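Local atomic coordinates of carboxylase (PDB entry 5H80), a protein that probably carboxylates biotin with ATP and bicarbonate, as the biotin carboxylase domain of a single-chain bacterial multienzyme. Residues Lys265-Ala270 against Val369-Asn374. Numbering follows the deposited sequence.
Sequences KLLEFA and VQARVN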
loop_
_atom_site.group_PDB
_atom_site.type_symbol
_atom_site.label_atom_id
_atom_site.label_comp_id
_atom_site.label_asym_id
_atom_site.label_seq_id
_atom_site.Cartn_x
_atom_site.Cartn_y
_atom_site.Cartn_z
ATOM N N LYS A 265 -20.896 4.274 9.605
ATOM C CA LYS A 265 -20.311 3.393 8.625
ATOM C C LYS A 265 -19.166 2.560 9.239
ATOM O O LYS A 265 -18.463 3.086 10.130
ATOM C CB LYS A 265 -19.809 4.254 7.437
ATOM C CG LYS A 265 -20.863 5.019 6.621
ATOM C CD LYS A 265 -20.231 6.117 5.729
ATOM C CE LYS A 265 -21.247 6.916 4.947
ATOM N NZ LYS A 265 -20.720 8.089 4.188
ATOM N N LEU A 266 -19.098 1.256 8.983
ATOM C CA LEU A 266 -18.081 0.382 9.499
ATOM C C LEU A 266 -17.231 -0.208 8.395
ATOM O O LEU A 266 -16.030 -0.346 8.597
ATOM C CB LEU A 266 -18.634 -0.800 10.343
ATOM C CG LEU A 266 -19.298 -0.372 11.632
ATOM C CD1 LEU A 266 -20.029 -1.537 12.265
ATOM C CD2 LEU A 266 -18.187 0.161 12.555
ATOM N N LEU A 267 -17.838 -0.645 7.293
ATOM C CA LEU A 267 -17.102 -1.292 6.167
ATOM C C LEU A 267 -17.431 -0.543 4.874
ATOM O O LEU A 267 -18.582 -0.186 4.625
ATOM C CB LEU A 267 -17.402 -2.760 5.922
ATOM C CG LEU A 267 -17.079 -3.691 7.050
ATOM C CD1 LEU A 267 -17.764 -4.988 6.907
ATOM C CD2 LEU A 267 -15.542 -3.854 7.272
ATOM N N GLU A 268 -16.419 -0.086 4.166
ATOM C CA GLU A 268 -16.691 0.742 2.985
ATOM C C GLU A 268 -15.942 0.086 1.836
ATOM O O GLU A 268 -14.735 -0.071 1.912
ATOM C CB GLU A 268 -16.246 2.177 3.287
ATOM C CG GLU A 268 -17.064 2.755 4.488
ATOM C CD GLU A 268 -16.302 3.681 5.390
ATOM O OE1 GLU A 268 -15.206 3.321 5.856
ATOM O OE2 GLU A 268 -16.846 4.770 5.622
ATOM N N PHE A 269 -16.634 -0.154 0.728
ATOM C CA PHE A 269 -16.110 -0.911 -0.435
ATOM C C PHE A 269 -15.936 -0.017 -1.708
ATOM O O PHE A 269 -16.700 0.861 -1.989
ATOM C CB PHE A 269 -17.026 -2.073 -0.717
ATOM C CG PHE A 269 -17.075 -3.031 0.312
ATOM C CD1 PHE A 269 -16.388 -4.221 0.192
ATOM C CD2 PHE A 269 -17.845 -2.850 1.458
ATOM C CE1 PHE A 269 -16.478 -5.167 1.129
ATOM C CE2 PHE A 269 -17.955 -3.871 2.409
ATOM C CZ PHE A 269 -17.192 -4.982 2.283
ATOM N N ALA A 270 -14.848 -0.173 -2.508
ATOM C CA ALA A 270 -14.710 0.557 -3.791
ATOM C C ALA A 270 -14.097 -0.595 -4.705
ATOM O O ALA A 270 -12.992 -1.163 -4.365
ATOM C CB ALA A 270 -13.909 1.794 -3.739
ATOM N N VAL A 369 -11.481 -2.603 0.261
ATOM C CA VAL A 369 -12.374 -2.347 1.384
ATOM C C VAL A 369 -11.582 -1.649 2.534
ATOM O O VAL A 369 -10.449 -1.978 2.838
ATOM C CB VAL A 369 -13.038 -3.629 1.871
ATOM C CG1 VAL A 369 -12.103 -4.718 2.461
ATOM C CG2 VAL A 369 -13.980 -3.436 2.993
ATOM N N GLN A 370 -12.280 -0.770 3.244
ATOM C CA GLN A 370 -11.803 -0.158 4.449
ATOM C C GLN A 370 -12.608 -0.607 5.628
ATOM O O GLN A 370 -13.860 -0.684 5.537
ATOM C CB GLN A 370 -11.904 1.394 4.387
ATOM C CG GLN A 370 -11.670 2.126 5.766
ATOM C CD GLN A 370 -11.464 3.600 5.622
ATOM O OE1 GLN A 370 -10.354 4.073 5.347
ATOM N NE2 GLN A 370 -12.500 4.378 5.829
ATOM N N ALA A 371 -11.953 -0.973 6.697
ATOM C CA ALA A 371 -12.680 -1.238 7.941
ATOM C C ALA A 371 -12.257 -0.135 8.991
ATOM O O ALA A 371 -11.103 0.193 9.120
ATOM C CB ALA A 371 -12.435 -2.577 8.462
ATOM N N ARG A 372 -13.253 0.457 9.693
ATOM C CA ARG A 372 -12.917 1.376 10.776
ATOM C C ARG A 372 -12.711 0.597 12.137
ATOM O O ARG A 372 -13.674 -0.032 12.707
ATOM C CB ARG A 372 -14.099 2.318 10.857
ATOM C CG ARG A 372 -14.394 3.126 9.521
ATOM C CD ARG A 372 -15.308 4.375 9.765
ATOM N NE ARG A 372 -15.789 5.011 8.504
ATOM C CZ ARG A 372 -16.463 6.174 8.450
ATOM N NH1 ARG A 372 -16.599 6.914 9.524
ATOM N NH2 ARG A 372 -16.914 6.644 7.304
ATOM N N VAL A 373 -11.490 0.637 12.628
ATOM C CA VAL A 373 -11.130 0.117 13.967
ATOM C C VAL A 373 -11.417 1.107 15.065
ATOM O O VAL A 373 -10.812 2.210 15.031
ATOM C CB VAL A 373 -9.729 -0.440 13.975
ATOM C CG1 VAL A 373 -9.428 -1.108 15.298
ATOM C CG2 VAL A 373 -9.553 -1.384 12.773
ATOM N N ASN A 374 -12.413 0.789 15.889
ATOM C CA ASN A 374 -12.877 1.713 16.932
ATOM C C ASN A 374 -12.576 1.178 18.364
ATOM O O ASN A 374 -12.533 -0.015 18.595
ATOM C CB ASN A 374 -14.354 2.088 16.836
ATOM C CG ASN A 374 -14.826 2.648 15.498
ATOM O OD1 ASN A 374 -14.183 3.532 14.907
ATOM N ND2 ASN A 374 -16.025 2.245 15.091
HETATM O O HOH W 1 -18.349 9.245 5.706
HETATM O O HOH W 2 -17.953 3.529 12.839
#
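Glu268 and Arg372 meet side-on across strands 264-270 and 367-374, antiparallel neighbours in the antiparallel sheet through which the ATP-grasp region of this biotin carboxylase joins its C-terminal domain, a clear case of one sheet serving a polar and an apolar side. Arg372 NH2 forms a salt bridge with Glu268 OE2 on that oxygen's syn lone pair, at an unusually short modelled distance of 2.5 Å, while Arg372 NE points almost straight at Glu268 OE1 (3.2 Å). The carboxylate and guanidinium planes are nevertheless turned 43° apart. Gln370 NE2 reaches the same OE1 at 2.9 Å, from the opposite face of the carboxylate, so two donors grip one buried oxygen. An extended Gln370 chain, CG anti to the backbone N (chi1 168°), brings its amide alongside the glutamate. A leucine in place of Arg372 would probably leave the carboxylate of Glu268 without its charge partner and freer to turn.

Further out, Glu324 salt-bridges both Arg372 and Lys265, and Thr326 bonds to Gln370 OE1. In the backbone, Glu268 and Gln370 form a hydrogen-bonded antiparallel pair, and Arg372 N donates to Leu266 O. The other side of the sheet is apolar, covered by helices 434-446 and 457-465. There Leu267 CD2 touches Ala371 CB at 3.6 Å. Val369 CG2 makes a CH-pi contact over the Phe269 ring, 3.6 Å from its centroid.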